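Local structure of aldehyde dehydrogenase (5KF0) at residues L10-L18 with A40-A50; V296-Y306 with A388-D399. The protein probably catalyses the NAD(P)+-dependent oxidation of aldehydes to carboxylic acids and binds NADPH. All coordinates share one frame; numbering follows the deposited sequence. Where two conformers were deposited one is given.

Interaction 1 (L10-L18 with A40-A50); sequences LKDTYPYYL and ATRVALADAQA
Y16 reaches across A44 and A46 toward A50. Its CB stands near A44 O, and a chi1 of 58° swings the ring off CB toward 40-50. Y16 CD2 then meets A44 CB at 3.5 Å. One atom further, Y16 CE2 packs on A46 CA at 3.6 Å, with L45 O at the ring edge, while A46 CB makes an off-centre CH-pi contact. At the tip, OH touches A50 CB and shares with D47 N a water that also reaches L45 O weakly. D47 is the N-cap of helix 48-60, its OD1 accepting from A50 N, so Y16 packs where strand 39-43 gives way to this helix.

Upstream, 13-18 and 39-43 are parallel neighbours in a four-stranded mixed sheet, in which 21-23 flanks 13-18 on its other edge and 29-32 flanks 39-43. Y14 N donates to R42 O (3.0 Å), and A44 N donates back to Y14 O.

T41 belongs to a classic beta bulge, formed with A40 opposite V31. T41 OG1, anti to the backbone N (chi1 -174°), donates to K11 O at 2.7 Å from above the carbonyl plane and also lies at the edge of the Y14 ring, 3.4 Å from Y14 CD2. The Y14 hydroxyl serves its own segment: K11 N donates to Y14 OH at 3.0 Å, nearly straight at 172°. Beside the bulge, a water joins D12 O to R42 NH1.

Interaction 2 (V296-Y306 with A388-D399); sequences VQRILVHASLY and AFGPVAILEKFD. With NDP (NADPH dihydro-nicotinamide-adenine-dinucleotide phosphate), chain E.
Parallel strands 298-302 and 392-398 pair in the mixed sheet of the domain that, in aldehyde dehydrogenases, carries the catalytic machinery. I299 N donates to I394 O and E396 N to I299 O (each 2.8 Å), and the exchange runs on to A303 N and F398 O. Beyond one end of the pairing, Q297 OE1 accepts from A388 N at 2.9 Å, the donor standing well above the amide plane, and takes a water shared with F389 N; Q297 NE2 goes to K386 O. F389 next door lays a ring face on the NADPH ribose, F389 CE1 3.4 Å from C2D.

On the sheet face of L300 and H302, F398, with chi1 at 71°, brings its ring against the V301-H302 backbone. H302 CA sits over one face, 4.0 Å from the F398 ring centroid, and the imidazole edge meets that ring in an offset edge-to-face pair, planes at 85°. E396 runs alongside L300, E396 OE2 3.5 Å from L300 CG, its carboxylate held by R407 and Y384. On the other face, K397 CE rides over the Y306 ring, leaving NZ an off-centre cation-pi contact, while L395 CG packs 3.4 Å from Y306 OH, which is hydrogen-bonded to E375.

Interaction 1 and interaction 2 do not touch: their centres lie 43 Å apart, on opposite sides of the chain's centre, and their nearest atoms are about 20 Å apart. Each joins a parallel strand pair, but in separate sheets, and interaction 1 closes along the chain before interaction 2 opens. NADPH relates to them unequally. Interaction 2 reaches the cofactor directly through F389, close in sequence to E387, which hydrogen-bonds to it, whereas in interaction 1 the L45 side chain stays about 8 Å away. Near the start of interaction 1, the L10 side chain lies about 6 Å from the magnesium ion bound by E93 together with H6 and H8 of the apparent N-terminal histidine tag.

Interaction 1 (L10-L18 with A40-A50)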
loop_
_atom_site.group_PDB
_atom_site.type_symbol
_atom_site.label_atom_id
_atom_site.label_comp_id
_atom_site.label_asym_id
_atom_site.label_seq_id
_atom_site.Cartn_x
_atom_site.Cartn_y
_atom_site.Cartn_z
ATOM N N LEU A 10 7.932 30.952 32.501
ATOM C CA LEU A 10 8.673 31.639 31.446
ATOM C C LEU A 10 9.950 32.243 32.022
ATOM O O LEU A 10 9.909 32.971 33.018
ATOM C CB LEU A 10 7.808 32.727 30.803
ATOM C CG LEU A 10 8.308 33.358 29.499
ATOM C CD1 LEU A 10 8.397 32.326 28.386
ATOM C CD2 LEU A 10 7.404 34.512 29.065
ATOM N N LYS A 11 11.087 31.922 31.412
ATOM C CA LYS A 11 12.362 32.399 31.920
ATOM C C LYS A 11 12.632 33.834 31.457
ATOM O O LYS A 11 12.070 34.314 30.468
ATOM C CB LYS A 11 13.487 31.461 31.469
ATOM C CG LYS A 11 13.338 30.039 32.018
ATOM C CD LYS A 11 14.577 29.179 31.765
ATOM C CE LYS A 11 14.547 28.496 30.404
ATOM N NZ LYS A 11 15.788 27.702 30.128
ATOM N N ASP A 12 13.499 34.523 32.207
ATOM C CA ASP A 12 13.895 35.880 31.840
ATOM C C ASP A 12 14.742 35.896 30.580
ATOM O O ASP A 12 14.720 36.886 29.835
ATOM C CB ASP A 12 14.686 36.540 32.969
ATOM C CG ASP A 12 13.819 36.962 34.129
ATOM O OD1 ASP A 12 12.580 36.997 33.981
ATOM O OD2 ASP A 12 14.391 37.279 35.190
ATOM N N THR A 13 15.511 34.830 30.343
ATOM C CA THR A 13 16.333 34.679 29.150
ATOM C C THR A 13 16.279 33.227 28.684
ATOM O O THR A 13 16.063 32.311 29.484
ATOM C CB THR A 13 17.805 35.062 29.383
ATOM O OG1 THR A 13 18.408 34.114 30.264
ATOM C CG2 THR A 13 17.940 36.463 29.991
ATOM N N TYR A 14 16.503 33.028 27.381
ATOM C CA TYR A 14 16.603 31.715 26.760
ATOM C C TYR A 14 17.854 31.646 25.895
ATOM O O TYR A 14 18.225 32.637 25.253
ATOM C CB TYR A 14 15.366 31.387 25.880
ATOM C CG TYR A 14 14.127 31.083 26.692
ATOM C CD1 TYR A 14 13.747 29.769 26.963
ATOM C CD2 TYR A 14 13.350 32.107 27.210
ATOM C CE1 TYR A 14 12.622 29.494 27.715
ATOM C CE2 TYR A 14 12.219 31.840 27.966
ATOM C CZ TYR A 14 11.864 30.531 28.215
ATOM O OH TYR A 14 10.748 30.272 28.975
ATOM N N PRO A 15 18.514 30.492 25.849
ATOM C CA PRO A 15 19.609 30.292 24.899
ATOM C C PRO A 15 19.058 29.864 23.548
ATOM O O PRO A 15 17.872 29.555 23.407
ATOM C CB PRO A 15 20.399 29.153 25.541
ATOM C CG PRO A 15 19.290 28.278 26.130
ATOM C CD PRO A 15 18.192 29.251 26.576
ATOM N N TYR A 16 19.932 29.839 22.547
ATOM C CA TYR A 16 19.607 29.058 21.359
ATOM C C TYR A 16 20.306 27.711 21.459
ATOM O O TYR A 16 21.115 27.473 22.353
ATOM C CB TYR A 16 19.942 29.784 20.040
ATOM C CG TYR A 16 21.357 30.244 19.766
ATOM C CD1 TYR A 16 22.418 29.340 19.678
ATOM C CD2 TYR A 16 21.624 31.586 19.516
ATOM C CE1 TYR A 16 23.709 29.773 19.390
ATOM C CE2 TYR A 16 22.904 32.020 19.231
ATOM C CZ TYR A 16 23.942 31.116 19.173
ATOM O OH TYR A 16 25.222 31.543 18.887
ATOM N N TYR A 17 19.954 26.804 20.552
ATOM C CA TYR A 17 20.472 25.442 20.601
ATOM C C TYR A 17 21.288 25.176 19.351
ATOM O O TYR A 17 20.759 25.208 18.234
ATOM C CB TYR A 17 19.341 24.428 20.778
ATOM C CG TYR A 17 18.891 24.434 22.223
ATOM C CD1 TYR A 17 19.411 23.522 23.137
ATOM C CD2 TYR A 17 18.016 25.410 22.691
ATOM C CE1 TYR A 17 19.036 23.555 24.476
ATOM C CE2 TYR A 17 17.638 25.452 24.032
ATOM C CZ TYR A 17 18.154 24.519 24.912
ATOM O OH TYR A 17 17.787 24.547 26.248
ATOM N N LEU A 18 22.581 24.943 19.550
ATOM C CA LEU A 18 23.536 24.719 18.473
ATOM C C LEU A 18 24.091 23.316 18.653
ATOM O O LEU A 18 24.744 23.030 19.668
ATOM C CB LEU A 18 24.649 25.773 18.507
ATOM C CG LEU A 18 25.830 25.581 17.559
ATOM C CD1 LEU A 18 25.356 25.627 16.140
ATOM C CD2 LEU A 18 26.902 26.651 17.810
ATOM N N ALA A 40 8.579 40.348 27.364
ATOM C CA ALA A 40 8.322 39.207 28.239
ATOM C C ALA A 40 9.577 38.389 28.522
ATOM O O ALA A 40 9.719 37.844 29.621
ATOM C CB ALA A 40 7.248 38.302 27.622
ATOM N N THR A 41 10.478 38.281 27.553
ATOM C CA THR A 41 11.717 37.534 27.729
ATOM C C THR A 41 12.680 37.987 26.645
ATOM O O THR A 41 12.289 38.660 25.688
ATOM C CB THR A 41 11.479 36.014 27.671
ATOM O OG1 THR A 41 12.691 35.314 27.990
ATOM C CG2 THR A 41 11.011 35.586 26.277
ATOM N N ARG A 42 13.944 37.612 26.807
ATOM C CA ARG A 42 14.977 37.915 25.825
ATOM C C ARG A 42 15.669 36.615 25.457
ATOM O O ARG A 42 15.978 35.809 26.337
ATOM C CB ARG A 42 15.977 38.943 26.367
ATOM C CG ARG A 42 15.330 40.294 26.635
ATOM C CD ARG A 42 16.323 41.347 27.095
ATOM N NE ARG A 42 15.685 42.662 27.167
ATOM C CZ ARG A 42 14.939 43.068 28.190
ATOM N NH1 ARG A 42 14.742 42.262 29.227
ATOM N NH2 ARG A 42 14.383 44.274 28.181
ATOM N N VAL A 43 15.885 36.390 24.166
ATOM C CA VAL A 43 16.472 35.128 23.737
ATOM C C VAL A 43 17.712 35.413 22.902
ATOM O O VAL A 43 17.892 36.505 22.347
ATOM C CB VAL A 43 15.470 34.236 22.959
ATOM C CG1 VAL A 43 14.082 34.276 23.614
ATOM C CG2 VAL A 43 15.405 34.625 21.509
ATOM N N ALA A 44 18.590 34.413 22.837
ATOM C CA ALA A 44 19.818 34.540 22.066
ATOM C C ALA A 44 19.516 34.565 20.569
ATOM O O ALA A 44 18.790 33.710 20.050
ATOM C CB ALA A 44 20.773 33.390 22.404
ATOM N N LEU A 45 20.094 35.545 19.876
ATOM C CA LEU A 45 19.927 35.718 18.439
ATOM C C LEU A 45 21.137 35.120 17.729
ATOM O O LEU A 45 22.276 35.505 18.016
ATOM C CB LEU A 45 19.792 37.203 18.108
ATOM C CG LEU A 45 19.501 37.565 16.657
ATOM C CD1 LEU A 45 18.081 37.116 16.266
ATOM C CD2 LEU A 45 19.704 39.060 16.448
ATOM N N ALA A 46 20.896 34.184 16.815
ATOM C CA ALA A 46 21.988 33.539 16.092
ATOM C C ALA A 46 22.446 34.401 14.921
ATOM O O ALA A 46 21.623 34.849 14.118
ATOM C CB ALA A 46 21.540 32.169 15.584
ATOM N N ASP A 47 23.761 34.627 14.809
ATOM C CA ASP A 47 24.274 35.327 13.637
ATOM C C ASP A 47 24.674 34.313 12.562
ATOM O O ASP A 47 24.508 33.100 12.724
ATOM C CB ASP A 47 25.426 36.268 14.003
ATOM C CG ASP A 47 26.642 35.557 14.589
ATOM O OD1 ASP A 47 26.764 34.320 14.508
ATOM O OD2 ASP A 47 27.507 36.270 15.141
ATOM N N ALA A 48 25.177 34.821 11.434
ATOM C CA ALA A 48 25.474 33.933 10.314
ATOM C C ALA A 48 26.535 32.903 10.674
ATOM O O ALA A 48 26.521 31.790 10.136
ATOM C CB ALA A 48 25.913 34.746 9.095
ATOM N N GLN A 49 27.478 33.255 11.558
ATOM C CA GLN A 49 28.509 32.299 11.957
ATOM C C GLN A 49 27.913 31.145 12.744
ATOM O O GLN A 49 28.350 29.997 12.604
ATOM C CB GLN A 49 29.592 32.984 12.787
ATOM C CG GLN A 49 30.558 33.801 11.971
ATOM C CD GLN A 49 29.863 34.910 11.215
ATOM O OE1 GLN A 49 29.272 35.810 11.812
ATOM N NE2 GLN A 49 29.893 34.826 9.889
ATOM N N ALA A 50 26.937 31.436 13.601
ATOM C CA ALA A 50 26.268 30.367 14.334
ATOM C C ALA A 50 25.456 29.489 13.391
ATOM O O ALA A 50 25.412 28.263 13.559
ATOM C CB ALA A 50 25.376 30.950 15.434
HETATM O O HOH W 1 15.734 39.435 30.141
HETATM O O HOH W 2 25.283 34.051 17.470
#

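Interaction 2 (V296-Y306 with A388-D399)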
loop_
_atom_site.group_PDB
_atom_site.type_symbol
_atom_site.label_atom_id
_atom_site.label_comp_id
_atom_site.label_asym_id
_atom_site.label_seq_id
_atom_site.Cartn_x
_atom_site.Cartn_y
_atom_site.Cartn_z
ATOM N N VAL A 296 -11.580 30.961 7.924
ATOM C CA VAL A 296 -12.668 31.275 7.001
ATOM C C VAL A 296 -12.655 32.765 6.701
ATOM O O VAL A 296 -12.869 33.596 7.590
ATOM C CB VAL A 296 -14.018 30.838 7.578
ATOM C CG1 VAL A 296 -15.183 31.384 6.720
ATOM C CG2 VAL A 296 -14.070 29.300 7.685
ATOM N N GLN A 297 -12.447 33.109 5.430
ATOM C CA GLN A 297 -12.483 34.493 4.983
ATOM C C GLN A 297 -13.704 34.814 4.139
ATOM O O GLN A 297 -14.187 35.944 4.179
ATOM C CB GLN A 297 -11.212 34.824 4.188
ATOM C CG GLN A 297 -11.031 36.315 3.835
ATOM C CD GLN A 297 -9.660 36.577 3.220
ATOM O OE1 GLN A 297 -8.665 35.965 3.615
ATOM N NE2 GLN A 297 -9.600 37.497 2.267
ATOM N N ARG A 298 -14.227 33.838 3.395
ATOM C CA ARG A 298 -15.340 34.049 2.480
ATOM C C ARG A 298 -16.408 33.013 2.783
ATOM O O ARG A 298 -16.100 31.830 2.943
ATOM C CB ARG A 298 -14.886 33.930 1.018
ATOM C CG ARG A 298 -13.787 34.915 0.634
ATOM C CD ARG A 298 -13.372 34.742 -0.831
ATOM N NE ARG A 298 -12.585 33.522 -1.032
ATOM C CZ ARG A 298 -12.630 32.765 -2.122
ATOM N NH1 ARG A 298 -13.456 33.072 -3.129
ATOM N NH2 ARG A 298 -11.864 31.676 -2.190
ATOM N N ILE A 299 -17.658 33.460 2.867
ATOM C CA ILE A 299 -18.774 32.593 3.220
ATOM C C ILE A 299 -19.827 32.729 2.129
ATOM O O ILE A 299 -20.417 33.802 1.965
ATOM C CB ILE A 299 -19.361 32.955 4.593
ATOM C CG1 ILE A 299 -18.288 32.841 5.689
ATOM C CG2 ILE A 299 -20.558 32.066 4.903
ATOM C CD1 ILE A 299 -18.740 33.446 7.021
ATOM N N LEU A 300 -20.072 31.648 1.390
ATOM C CA LEU A 300 -21.023 31.642 0.279
ATOM C C LEU A 300 -22.251 30.846 0.702
ATOM O O LEU A 300 -22.140 29.654 1.008
ATOM C CB LEU A 300 -20.384 31.036 -0.975
ATOM C CG LEU A 300 -19.173 31.785 -1.533
ATOM C CD1 LEU A 300 -17.849 31.258 -0.928
ATOM C CD2 LEU A 300 -19.137 31.698 -3.041
ATOM N N VAL A 301 -23.413 31.501 0.723
ATOM C CA VAL A 301 -24.619 30.928 1.314
ATOM C C VAL A 301 -25.738 30.878 0.282
ATOM O O VAL A 301 -26.007 31.875 -0.406
ATOM C CB VAL A 301 -25.055 31.730 2.547
ATOM C CG1 VAL A 301 -26.285 31.134 3.155
ATOM C CG2 VAL A 301 -23.903 31.797 3.560
ATOM N N HIS A 302 -26.413 29.728 0.194
ATOM C CA HIS A 302 -27.512 29.603 -0.757
ATOM C C HIS A 302 -28.592 30.634 -0.460
ATOM O O HIS A 302 -28.951 30.872 0.696
ATOM C CB HIS A 302 -28.123 28.201 -0.726
ATOM C CG HIS A 302 -29.058 27.947 -1.871
ATOM N ND1 HIS A 302 -30.420 28.139 -1.784
ATOM C CD2 HIS A 302 -28.814 27.548 -3.142
ATOM C CE1 HIS A 302 -30.977 27.857 -2.949
ATOM N NE2 HIS A 302 -30.024 27.493 -3.789
ATOM N N ALA A 303 -29.132 31.233 -1.523
ATOM C CA ALA A 303 -30.049 32.354 -1.350
ATOM C C ALA A 303 -31.275 31.984 -0.524
ATOM O O ALA A 303 -31.837 32.845 0.163
ATOM C CB ALA A 303 -30.459 32.888 -2.717
ATOM N N SER A 304 -31.694 30.714 -0.553
ATOM C CA SER A 304 -32.897 30.313 0.177
ATOM C C SER A 304 -32.735 30.452 1.687
ATOM O O SER A 304 -33.729 30.651 2.398
ATOM C CB SER A 304 -33.274 28.874 -0.178
ATOM O OG SER A 304 -32.276 27.966 0.269
ATOM N N LEU A 305 -31.510 30.357 2.199
ATOM C CA LEU A 305 -31.165 30.396 3.616
ATOM C C LEU A 305 -30.418 31.660 4.016
ATOM O O LEU A 305 -30.080 31.813 5.197
ATOM C CB LEU A 305 -30.285 29.190 3.970
ATOM C CG LEU A 305 -30.799 27.803 3.610
ATOM C CD1 LEU A 305 -29.797 26.729 4.063
ATOM C CD2 LEU A 305 -32.148 27.604 4.254
ATOM N N TYR A 306 -30.092 32.531 3.059
ATOM C CA TYR A 306 -29.167 33.632 3.303
ATOM C C TYR A 306 -29.626 34.531 4.450
ATOM O O TYR A 306 -28.839 34.849 5.351
ATOM C CB TYR A 306 -28.987 34.441 2.019
ATOM C CG TYR A 306 -27.953 35.543 2.116
ATOM C CD1 TYR A 306 -26.631 35.322 1.741
ATOM C CD2 TYR A 306 -28.303 36.812 2.574
ATOM C CE1 TYR A 306 -25.689 36.325 1.817
ATOM C CE2 TYR A 306 -27.365 37.816 2.663
ATOM C CZ TYR A 306 -26.061 37.568 2.284
ATOM O OH TYR A 306 -25.127 38.576 2.369
ATOM N N ALA A 388 -6.603 37.906 4.351
ATOM C CA ALA A 388 -6.978 38.854 5.401
ATOM C C ALA A 388 -6.121 38.667 6.652
ATOM O O ALA A 388 -5.582 39.636 7.202
ATOM C CB ALA A 388 -8.460 38.696 5.743
ATOM N N PHE A 389 -5.984 37.420 7.103
ATOM C CA PHE A 389 -5.234 37.061 8.311
ATOM C C PHE A 389 -5.620 37.943 9.494
ATOM O O PHE A 389 -4.779 38.504 10.200
ATOM C CB PHE A 389 -3.722 37.081 8.076
ATOM C CG PHE A 389 -3.047 35.865 8.622
ATOM C CD1 PHE A 389 -3.314 34.628 8.056
ATOM C CD2 PHE A 389 -2.230 35.931 9.748
ATOM C CE1 PHE A 389 -2.739 33.480 8.558
ATOM C CE2 PHE A 389 -1.650 34.774 10.261
ATOM C CZ PHE A 389 -1.909 33.554 9.669
ATOM N N GLY A 390 -6.918 38.059 9.708
ATOM C CA GLY A 390 -7.437 38.809 10.822
ATOM C C GLY A 390 -8.904 38.492 10.979
ATOM O O GLY A 390 -9.458 37.683 10.233
ATOM N N PRO A 391 -9.561 39.117 11.952
ATOM C CA PRO A 391 -10.911 38.681 12.348
ATOM C C PRO A 391 -12.009 39.321 11.502
ATOM O O PRO A 391 -12.936 39.947 12.016
ATOM C CB PRO A 391 -10.971 39.116 13.819
ATOM C CG PRO A 391 -10.119 40.344 13.868
ATOM C CD PRO A 391 -8.979 40.081 12.905
ATOM N N VAL A 392 -11.912 39.133 10.186
ATOM C CA VAL A 392 -12.876 39.658 9.229
ATOM C C VAL A 392 -13.309 38.527 8.313
ATOM O O VAL A 392 -12.473 37.744 7.848
ATOM C CB VAL A 392 -12.276 40.806 8.391
ATOM C CG1 VAL A 392 -13.286 41.294 7.345
ATOM C CG2 VAL A 392 -11.819 41.938 9.292
ATOM N N ALA A 393 -14.606 38.452 8.037
ATOM C CA ALA A 393 -15.131 37.529 7.049
ATOM C C ALA A 393 -16.149 38.257 6.189
ATOM O O ALA A 393 -16.766 39.240 6.613
ATOM C CB ALA A 393 -15.770 36.292 7.702
ATOM N N ILE A 394 -16.316 37.741 4.974
ATOM C CA ILE A 394 -17.230 38.329 4.007
ATOM C C ILE A 394 -18.320 37.315 3.697
ATOM O O ILE A 394 -18.067 36.111 3.549
ATOM C CB ILE A 394 -16.511 38.807 2.723
ATOM C CG1 ILE A 394 -16.042 37.637 1.856
ATOM C CG2 ILE A 394 -15.346 39.725 3.077
ATOM C CD1 ILE A 394 -16.980 37.313 0.710
ATOM N N LEU A 395 -19.550 37.816 3.625
ATOM C CA LEU A 395 -20.735 36.999 3.404
ATOM C C LEU A 395 -21.284 37.318 2.021
ATOM O O LEU A 395 -21.459 38.492 1.677
ATOM C CB LEU A 395 -21.788 37.282 4.483
ATOM C CG LEU A 395 -23.136 36.580 4.338
ATOM C CD1 LEU A 395 -22.959 35.095 4.524
ATOM C CD2 LEU A 395 -24.136 37.139 5.347
ATOM N N GLU A 396 -21.524 36.285 1.216
ATOM C CA GLU A 396 -22.071 36.493 -0.119
ATOM C C GLU A 396 -23.064 35.377 -0.435
ATOM O O GLU A 396 -23.137 34.359 0.265
ATOM C CB GLU A 396 -20.953 36.599 -1.178
ATOM C CG GLU A 396 -19.919 35.464 -1.160
ATOM C CD GLU A 396 -18.791 35.647 -2.187
ATOM O OE1 GLU A 396 -18.926 36.493 -3.105
ATOM O OE2 GLU A 396 -17.761 34.943 -2.074
ATOM N N LYS A 397 -23.837 35.586 -1.500
ATOM C CA LYS A 397 -25.026 34.803 -1.819
ATOM C C LYS A 397 -24.839 34.089 -3.154
ATOM O O LYS A 397 -24.228 34.639 -4.074
ATOM C CB LYS A 397 -26.254 35.737 -1.872
ATOM C CG LYS A 397 -27.603 35.064 -2.091
ATOM C CD LYS A 397 -28.720 36.117 -2.268
ATOM C CE LYS A 397 -28.947 36.907 -0.996
ATOM N NZ LYS A 397 -30.157 37.782 -1.098
ATOM N N PHE A 398 -25.369 32.868 -3.277
ATOM C CA PHE A 398 -25.392 32.198 -4.579
ATOM C C PHE A 398 -26.711 31.460 -4.770
ATOM O O PHE A 398 -27.425 31.164 -3.809
ATOM C CB PHE A 398 -24.222 31.211 -4.750
ATOM C CG PHE A 398 -24.341 29.962 -3.914
ATOM C CD1 PHE A 398 -24.903 28.800 -4.440
ATOM C CD2 PHE A 398 -23.872 29.945 -2.604
ATOM C CE1 PHE A 398 -25.004 27.641 -3.661
ATOM C CE2 PHE A 398 -23.960 28.790 -1.825
ATOM C CZ PHE A 398 -24.533 27.646 -2.350
ATOM N N ASP A 399 -27.025 31.177 -6.042
ATOM C CA ASP A 399 -28.194 30.405 -6.465
ATOM C C ASP A 399 -27.838 29.002 -6.928
ATOM O O ASP A 399 -28.525 28.036 -6.580
ATOM C CB ASP A 399 -28.927 31.092 -7.631
ATOM C CG ASP A 399 -29.479 32.433 -7.275
ATOM O OD1 ASP A 399 -29.862 32.637 -6.105
ATOM O OD2 ASP A 399 -29.549 33.284 -8.183
HETATM P PA NDP E . 6.144 35.248 7.239
HETATM O O1A NDP E . 6.237 34.829 5.810
HETATM O O2A NDP E . 6.167 36.767 7.410
HETATM O O5B NDP E . 7.299 34.614 8.129
HETATM C C5B NDP E . 7.345 33.169 8.227
HETATM C C4B NDP E . 8.749 32.752 8.577
HETATM O O4B NDP E . 9.625 33.025 7.460
HETATM C C3B NDP E . 9.362 33.485 9.778
HETATM O O3B NDP E . 10.229 32.613 10.498
HETATM C C2B NDP E . 10.179 34.578 9.090
HETATM O O2B NDP E . 11.281 35.088 9.870
HETATM C C1B NDP E . 10.728 33.774 7.926
HETATM N N9A NDP E . 11.247 34.578 6.827
HETATM C C8A NDP E . 10.661 35.641 6.192
HETATM N N7A NDP E . 11.364 36.116 5.191
HETATM C C5A NDP E . 12.492 35.311 5.170
HETATM C C6A NDP E . 13.627 35.285 4.336
HETATM N N6A NDP E . 13.842 36.150 3.337
HETATM N N1A NDP E . 14.559 34.335 4.577
HETATM C C2A NDP E . 14.367 33.481 5.585
HETATM N N3A NDP E . 13.343 33.412 6.440
HETATM C C4A NDP E . 12.435 34.361 6.175
HETATM O O3 NDP E . 4.808 34.655 7.863
HETATM P PN NDP E . 4.102 34.832 9.278
HETATM O O1N NDP E . 5.042 34.440 10.360
HETATM O O2N NDP E . 3.571 36.241 9.336
HETATM O O5D NDP E . 2.903 33.795 9.256
HETATM C C5D NDP E . 1.653 33.998 8.577
HETATM C C4D NDP E . 1.714 33.327 7.228
HETATM O O4D NDP E . 1.990 31.910 7.392
HETATM C C3D NDP E . 0.393 33.428 6.461
HETATM O O3D NDP E . 0.580 33.715 5.079
HETATM C C2D NDP E . -0.219 32.048 6.691
HETATM O O2D NDP E . -1.198 31.624 5.748
HETATM C C1D NDP E . 1.025 31.171 6.666
HETATM N N1N NDP E . 0.712 29.911 7.330
HETATM C C2N NDP E . 0.744 28.715 6.651
HETATM C C3N NDP E . 0.306 27.561 7.192
HETATM C C7N NDP E . 0.422 26.256 6.486
HETATM O O7N NDP E . 0.606 25.240 7.172
HETATM N N7N NDP E . 0.257 26.215 5.165
HETATM C C4N NDP E . -0.350 27.568 8.525
HETATM C C5N NDP E . -0.027 28.814 9.277
HETATM C C6N NDP E . 0.405 29.898 8.658
HETATM P P2B NDP E . 11.073 36.327 10.925
HETATM O O1X NDP E . 9.620 36.600 11.030
HETATM O O2X NDP E . 11.765 35.834 12.161
HETATM O O3X NDP E . 11.841 37.502 10.357
HETATM O O HOH W 3 -7.356 35.030 5.914
#